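PDB 6K97: fusion DH from Streptomyces sp. MJ635-86F5, which joins the two halves of a split polyketide synthase dehydratase domain and probably removes water from carrier-bound intermediates during biosynthesis of the macrolactam cremimycin. Local coordinates for residues D195-T199 / A200-A204; H65-G69 / T70-P74; W224-E228 / D229-D233. All coordinates share one frame; numbering follows the deposited sequence.

Contact 1 of 3, residues D195-T199 / A200-A204; sequences DAWDT and AGLYA
D198 forms the N-cap of helix 199-208 in the predicted C-terminal hotdog half, the C-terminal part of the engineered fusion. Its CG stands anti to the backbone N (chi1 -169°), which carries the carboxylate to the amides that open the helix. OD1 there accepts from G201 N at 3.1 Å, nearly straight at the hydrogen but approached from above the carboxylate plane. The carbonyl of the same residue takes the next amide: L202 N donates to D198 O at 2.9 Å, in the carbonyl plane. D198 therefore grips two of the amides at the start of the helix, where a negative carboxylate would also be expected to suit the helix dipole. One residue further, Y203 N donates to T199 O at 3.0 Å, the donor tilted from the carbonyl plane.

The apolar side is lighter. L202 holds CG opposite its backbone N (chi1 177°), which brings CD2 to the edge of the W197 indole, 4.2 Å from CZ3 and near the ring plane. The other edge of that indole is held from strand 220-226, for W197 NE1 is hydrogen-bonded to S225 OG. Y203 OH is bonded to H260 ND1 and to L220 N, which ties the helix to strand 220-226 and to helix 252-266. Nearer the backbone, Y203 CD2 comes to 3.3 Å from T199 O, obliquely to the ring.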
loop_
_atom_site.group_PDB
_atom_site.type_symbol
_atom_site.label_atom_id
_atom_site.label_comp_id
_atom_site.label_asym_id
_atom_site.label_seq_id
_atom_site.Cartn_x
_atom_site.Cartn_y
_atom_site.Cartn_z
ATOM N N ASP A 195 32.623 22.412 31.634
ATOM C CA ASP A 195 32.010 23.760 31.552
ATOM C C ASP A 195 30.520 23.716 31.152
ATOM O O ASP A 195 30.191 23.238 30.066
ATOM C CB ASP A 195 32.753 24.650 30.541
ATOM C CG ASP A 195 34.273 24.627 30.719
ATOM O OD1 ASP A 195 34.778 23.650 31.318
ATOM O OD2 ASP A 195 34.957 25.585 30.255
ATOM N N ALA A 196 29.645 24.255 32.011
ATOM C CA ALA A 196 28.200 24.403 31.709
ATOM C C ALA A 196 27.898 25.431 30.584
ATOM O O ALA A 196 28.551 26.483 30.505
ATOM C CB ALA A 196 27.437 24.786 32.962
ATOM N N TRP A 197 26.930 25.126 29.727
ATOM C CA TRP A 197 26.593 25.986 28.587
ATOM C C TRP A 197 25.353 26.830 28.873
ATOM O O TRP A 197 24.487 26.435 29.643
ATOM C CB TRP A 197 26.266 25.141 27.342
ATOM C CG TRP A 197 27.389 24.383 26.707
ATOM C CD1 TRP A 197 28.597 24.047 27.264
ATOM C CD2 TRP A 197 27.367 23.771 25.415
ATOM N NE1 TRP A 197 29.342 23.285 26.375
ATOM C CE2 TRP A 197 28.615 23.126 25.226
ATOM C CE3 TRP A 197 26.441 23.751 24.380
ATOM C CZ2 TRP A 197 28.940 22.464 24.051
ATOM C CZ3 TRP A 197 26.781 23.092 23.188
ATOM C CH2 TRP A 197 27.998 22.442 23.047
ATOM N N ASP A 198 25.241 27.970 28.204
ATOM C CA ASP A 198 24.013 28.761 28.241
ATOM C C ASP A 198 23.230 28.342 26.983
ATOM O O ASP A 198 23.523 28.770 25.866
ATOM C CB ASP A 198 24.346 30.234 28.261
ATOM C CG ASP A 198 23.178 31.082 28.557
ATOM O OD1 ASP A 198 22.093 30.741 28.129
ATOM O OD2 ASP A 198 23.338 32.136 29.208
ATOM N N THR A 199 22.250 27.477 27.176
ATOM C CA THR A 199 21.505 26.904 26.082
ATOM C C THR A 199 20.556 27.895 25.430
ATOM O O THR A 199 20.306 27.816 24.206
ATOM C CB THR A 199 20.751 25.609 26.516
ATOM O OG1 THR A 199 19.793 25.864 27.568
ATOM C CG2 THR A 199 21.746 24.589 27.000
ATOM N N ALA A 200 20.019 28.836 26.192
ATOM C CA ALA A 200 19.188 29.861 25.552
ATOM C C ALA A 200 20.082 30.705 24.645
ATOM O O ALA A 200 19.683 31.095 23.543
ATOM C CB ALA A 200 18.491 30.733 26.577
ATOM N N GLY A 201 21.291 30.998 25.129
ATOM C CA GLY A 201 22.291 31.660 24.294
ATOM C C GLY A 201 22.666 30.888 23.030
ATOM O O GLY A 201 22.806 31.478 21.926
ATOM N N LEU A 202 22.788 29.565 23.153
ATOM C CA LEU A 202 23.012 28.749 21.952
ATOM C C LEU A 202 21.842 28.907 20.935
ATOM O O LEU A 202 22.062 29.119 19.706
ATOM C CB LEU A 202 23.167 27.291 22.330
ATOM C CG LEU A 202 23.328 26.342 21.144
ATOM C CD1 LEU A 202 24.632 26.621 20.415
ATOM C CD2 LEU A 202 23.282 24.936 21.638
ATOM N N TYR A 203 20.605 28.801 21.432
ATOM C CA TYR A 203 19.450 28.931 20.544
ATOM C C TYR A 203 19.383 30.302 19.895
ATOM O O TYR A 203 19.055 30.397 18.714
ATOM C CB TYR A 203 18.171 28.588 21.265
ATOM C CG TYR A 203 17.908 27.119 21.384
ATOM C CD1 TYR A 203 17.848 26.327 20.280
ATOM C CD2 TYR A 203 17.708 26.521 22.616
ATOM C CE1 TYR A 203 17.601 24.977 20.378
ATOM C CE2 TYR A 203 17.488 25.161 22.733
ATOM C CZ TYR A 203 17.415 24.393 21.604
ATOM O OH TYR A 203 17.141 23.020 21.691
ATOM N N ALA A 204 19.774 31.365 20.606
ATOM C CA ALA A 204 19.807 32.701 19.962
ATOM C C ALA A 204 20.791 32.778 18.789
ATOM O O ALA A 204 20.483 33.317 17.737
ATOM C CB ALA A 204 20.099 33.769 20.972
#

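Contact 2 of 3, residues H65-G69 / T70-P74; sequences HTIAG and TTIVP
The H65 imidazole is overlapped by the pyrrolidine of P74, whose CB lies 3.7 Å from the ring centroid and 6° off the ring normal, a CH-pi contact over the face. The two residues begin and end an H-x3-G-x4-P sequence wrapped round a tight beta hairpin in the N-terminal half of the fused double hotdog. This signature carries the active-site histidine in related dehydratases, and the position of H65 is consistent with that role. Its ring is also fixed at the edge: ND1 donates to I72 O at 2.7 Å, the acceptor lying in the ring plane. With CG anti to the backbone N (chi1 -174°), the imidazole is turned toward both partners, and I72 CG1 packs 3.8 Å from H65 CE1.

The hairpin closes with a type I' turn through A68 and G69. I67 and T70 form a hydrogen-bonded antiparallel pair, with I67 N to T70 O and T70 N to I67 O both 3.0 Å. A weak bond, I72 N to H65 O, continues the pairing. I67 CG1 and I72 CD1 touch, their side chains crossing at about a right angle. From the C-terminal part of the engineered fusion, F217 meets the H65 ring and Q212 OE1 accepts from G69 N.

On the face of T66 and T71 two hydroxyls pair. T71 OG1 donates to T66 OG1 at 2.8 Å, while T66 OG1 is bonded to A63 O.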
loop_
_atom_site.group_PDB
_atom_site.type_symbol
_atom_site.label_atom_id
_atom_site.label_comp_id
_atom_site.label_asym_id
_atom_site.label_seq_id
_atom_site.Cartn_x
_atom_site.Cartn_y
_atom_site.Cartn_z
ATOM N N HIS A 65 9.728 23.802 13.346
ATOM C CA HIS A 65 10.976 23.407 12.674
ATOM C C HIS A 65 11.133 24.129 11.342
ATOM O O HIS A 65 10.828 23.590 10.281
ATOM C CB HIS A 65 11.103 21.894 12.503
ATOM C CG HIS A 65 12.425 21.474 11.962
ATOM N ND1 HIS A 65 12.633 21.226 10.625
ATOM C CD2 HIS A 65 13.635 21.336 12.562
ATOM C CE1 HIS A 65 13.907 20.919 10.432
ATOM N NE2 HIS A 65 14.539 20.985 11.590
ATOM N N THR A 66 11.628 25.366 11.431
ATOM C CA THR A 66 11.769 26.258 10.296
ATOM C C THR A 66 13.243 26.610 10.152
ATOM O O THR A 66 13.913 26.938 11.127
ATOM C CB THR A 66 10.838 27.473 10.496
ATOM O OG1 THR A 66 9.473 26.977 10.567
ATOM C CG2 THR A 66 10.897 28.458 9.329
ATOM N N ILE A 67 13.742 26.462 8.928
ATOM C CA ILE A 67 15.139 26.680 8.562
ATOM C C ILE A 67 15.203 27.762 7.456
ATOM O O ILE A 67 14.647 27.591 6.363
ATOM C CB ILE A 67 15.740 25.381 8.008
ATOM C CG1 ILE A 67 15.565 24.231 8.980
ATOM C CG2 ILE A 67 17.215 25.546 7.725
ATOM C CD1 ILE A 67 16.307 24.358 10.290
ATOM N N ALA A 68 15.798 28.903 7.779
ATOM C CA ALA A 68 15.886 30.045 6.835
ATOM C C ALA A 68 14.562 30.417 6.182
ATOM O O ALA A 68 14.512 30.597 5.016
ATOM C CB ALA A 68 16.906 29.750 5.757
ATOM N N GLY A 69 13.501 30.519 6.961
ATOM C CA GLY A 69 12.171 30.881 6.457
ATOM C C GLY A 69 11.326 29.742 5.906
ATOM O O GLY A 69 10.137 29.925 5.692
ATOM N N THR A 70 11.918 28.564 5.646
ATOM C CA THR A 70 11.163 27.452 5.087
ATOM C C THR A 70 10.923 26.341 6.108
ATOM O O THR A 70 11.861 25.797 6.664
ATOM C CB THR A 70 11.886 26.863 3.884
ATOM O OG1 THR A 70 12.146 27.895 2.969
ATOM C CG2 THR A 70 11.036 25.782 3.193
ATOM N N THR A 71 9.656 26.014 6.327
ATOM C CA THR A 71 9.253 24.964 7.231
ATOM C C THR A 71 9.333 23.602 6.552
ATOM O O THR A 71 8.713 23.387 5.507
ATOM C CB THR A 71 7.806 25.184 7.709
ATOM O OG1 THR A 71 7.801 26.397 8.448
ATOM C CG2 THR A 71 7.377 24.045 8.623
ATOM N N ILE A 72 10.105 22.699 7.156
ATOM C CA ILE A 72 10.453 21.426 6.505
ATOM C C ILE A 72 10.477 20.350 7.529
ATOM O O ILE A 72 10.756 20.613 8.715
ATOM C CB ILE A 72 11.837 21.448 5.826
ATOM C CG1 ILE A 72 12.993 21.464 6.830
ATOM C CG2 ILE A 72 11.996 22.667 4.922
ATOM C CD1 ILE A 72 14.354 21.396 6.134
ATOM N N VAL A 73 10.138 19.141 7.088
ATOM C CA VAL A 73 10.083 18.043 8.005
ATOM C C VAL A 73 11.486 17.828 8.485
ATOM O O VAL A 73 12.396 17.715 7.676
ATOM C CB VAL A 73 9.532 16.797 7.291
ATOM C CG1 VAL A 73 9.665 15.547 8.159
ATOM C CG2 VAL A 73 8.072 17.006 6.884
ATOM N N PRO A 74 11.692 17.758 9.786
ATOM C CA PRO A 74 13.081 17.450 10.254
ATOM C C PRO A 74 13.609 16.056 9.886
ATOM O O PRO A 74 12.828 15.137 9.659
ATOM C CB PRO A 74 13.002 17.564 11.789
ATOM C CG PRO A 74 11.569 17.414 12.116
ATOM C CD PRO A 74 10.724 17.711 10.890
#

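Contact 3 of 3, residues W224-E228 / D229-D233; sequences WSSGE and DIYAD
W224 and Y231 face each other in a beta hairpin of the C-terminal hotdog half, strands 220-226 and 229-235 being joined by a type II' turn from S226 to D229. W224 N meets Y231 O at 3.0 Å and Y231 N meets W224 O at 2.9 Å, the latter almost in line with the carbonyl. Nearer the turn S226 and D229 bond both ways at 3.2 Å, S226 N to D229 O and D229 N to S226 O. The intervening S225-I230 pair is not hydrogen-bonded; S225 CA lies 3.4 Å from D229 O in a CA-H...O contact.

Ring contacts lie on the face of W224, S226, D229 and Y231. With CG beside its backbone N (chi1 -51°), W224 turns the benzo edge of its indole across the hairpin; CE3 comes to 3.4 Å from Y231 O, near the ring plane, and 4.2 Å from Y231 CB, while CZ3 stands 4.0 Å from D233 OD1. That carboxylate is turned 75° from the indole plane. S226 OG sits in the plane of the tyrosine at its edge, 3.7 Å from Y231 CE1.

Strand 291-298 pairs with 229-235 on its other side: D233 OD1 makes a salt bridge with R293, D229 OD2 is hydrogen-bonded to H295 NE2, and Y231 stacks on the H295 ring. On the reverse face I230 packs on A261 and P265 of helix 252-266, and strand 195-196 borders 220-226.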
loop_
_atom_site.group_PDB
_atom_site.type_symbol
_atom_site.label_atom_id
_atom_site.label_comp_id
_atom_site.label_asym_id
_atom_site.label_seq_id
_atom_site.Cartn_x
_atom_site.Cartn_y
_atom_site.Cartn_z
ATOM N N TRP A 224 26.895 20.359 28.944
ATOM C CA TRP A 224 28.287 20.519 29.421
ATOM C C TRP A 224 29.195 19.923 28.391
ATOM O O TRP A 224 28.842 18.948 27.740
ATOM C CB TRP A 224 28.509 19.779 30.733
ATOM C CG TRP A 224 27.502 20.089 31.768
ATOM C CD1 TRP A 224 27.661 20.941 32.844
ATOM C CD2 TRP A 224 26.156 19.570 31.870
ATOM N NE1 TRP A 224 26.500 20.985 33.594
ATOM C CE2 TRP A 224 25.562 20.158 33.021
ATOM C CE3 TRP A 224 25.406 18.669 31.121
ATOM C CZ2 TRP A 224 24.242 19.862 33.435
ATOM C CZ3 TRP A 224 24.083 18.365 31.543
ATOM C CH2 TRP A 224 23.528 18.966 32.698
ATOM N N SER A 225 30.364 20.490 28.225
ATOM C CA SER A 225 31.389 19.818 27.459
ATOM C C SER A 225 32.622 19.587 28.312
ATOM O O SER A 225 32.913 20.351 29.226
ATOM C CB SER A 225 31.743 20.606 26.213
ATOM O OG SER A 225 32.114 21.881 26.579
ATOM N N SER A 226 33.293 18.479 28.024
ATOM C CA SER A 226 34.579 18.110 28.605
ATOM C C SER A 226 35.359 17.406 27.516
ATOM O O SER A 226 34.912 16.373 26.987
ATOM C CB SER A 226 34.375 17.145 29.780
ATOM O OG SER A 226 33.692 15.964 29.358
ATOM N N GLY A 227 36.510 17.952 27.165
ATOM C CA GLY A 227 37.300 17.399 26.087
ATOM C C GLY A 227 36.503 17.602 24.825
ATOM O O GLY A 227 35.809 18.610 24.675
ATOM N N GLU A 228 36.590 16.656 23.904
ATOM C CA GLU A 228 35.859 16.786 22.648
ATOM C C GLU A 228 34.366 16.365 22.778
ATOM O O GLU A 228 33.576 16.585 21.857
ATOM C CB GLU A 228 36.565 16.002 21.530
ATOM C CG GLU A 228 37.565 16.810 20.695
ATOM C CD GLU A 228 37.695 16.280 19.266
ATOM O OE1 GLU A 228 37.369 17.032 18.320
ATOM O OE2 GLU A 228 38.086 15.103 19.072
ATOM N N ASP A 229 33.988 15.825 23.934
ATOM C CA ASP A 229 32.660 15.289 24.165
ATOM C C ASP A 229 31.615 16.278 24.703
ATOM O O ASP A 229 31.937 17.206 25.425
ATOM C CB ASP A 229 32.773 14.150 25.172
ATOM C CG ASP A 229 33.448 12.919 24.597
ATOM O OD1 ASP A 229 33.680 12.853 23.343
ATOM O OD2 ASP A 229 33.717 12.001 25.414
ATOM N N ILE A 230 30.340 16.017 24.411
ATOM C CA ILE A 230 29.271 16.831 24.939
ATOM C C ILE A 230 28.221 15.983 25.630
ATOM O O ILE A 230 27.924 14.902 25.179
ATOM C CB ILE A 230 28.615 17.606 23.810
ATOM C CG1 ILE A 230 29.697 18.373 23.037
ATOM C CG2 ILE A 230 27.542 18.519 24.366
ATOM C CD1 ILE A 230 29.294 18.733 21.630
ATOM N N TYR A 231 27.664 16.494 26.721
ATOM C CA TYR A 231 26.579 15.851 27.448
ATOM C C TYR A 231 25.374 16.769 27.491
ATOM O O TYR A 231 25.514 17.943 27.821
ATOM C CB TYR A 231 27.006 15.560 28.879
ATOM C CG TYR A 231 28.121 14.556 28.966
ATOM C CD1 TYR A 231 29.459 14.966 28.925
ATOM C CD2 TYR A 231 27.853 13.198 29.052
ATOM C CE1 TYR A 231 30.493 14.051 28.985
ATOM C CE2 TYR A 231 28.888 12.274 29.103
ATOM C CZ TYR A 231 30.204 12.714 29.090
ATOM O OH TYR A 231 31.232 11.798 29.152
ATOM N N ALA A 232 24.192 16.253 27.171
ATOM C CA ALA A 232 23.012 17.097 27.038
ATOM C C ALA A 232 21.788 16.516 27.730
ATOM O O ALA A 232 21.512 15.322 27.585
ATOM C CB ALA A 232 22.718 17.262 25.564
ATOM N N ASP A 233 21.046 17.345 28.461
ATOM C CA ASP A 233 19.712 16.978 28.894
ATOM C C ASP A 233 18.735 17.581 27.886
ATOM O O ASP A 233 18.747 18.784 27.651
ATOM C CB ASP A 233 19.414 17.492 30.294
ATOM C CG ASP A 233 20.130 16.710 31.371
ATOM O OD1 ASP A 233 20.993 15.862 31.053
ATOM O OD2 ASP A 233 19.803 16.911 32.548
#

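Along the chain the order is contact 2, contact 1, contact 3. Contact 2 lies in the N-terminal part of the engineered fusion, contacts 1 and 3 in one hotdog half of the C-terminal part. Those two have centres about 12 Å apart and touch, because strand 195-196 runs beside strand 220-226: besides the W197 link, A196 CA packs on W224 CD1. Contact 2 is set apart, about 21 Å from contact 1 and about 27 Å from contact 3 between centres. In this construct its hairpin pairs with strand 211-213 of the C-terminal part, whereas contacts 1 and 3 lie toward the end of that half's sheet, where 195-196 is outermost within this chain.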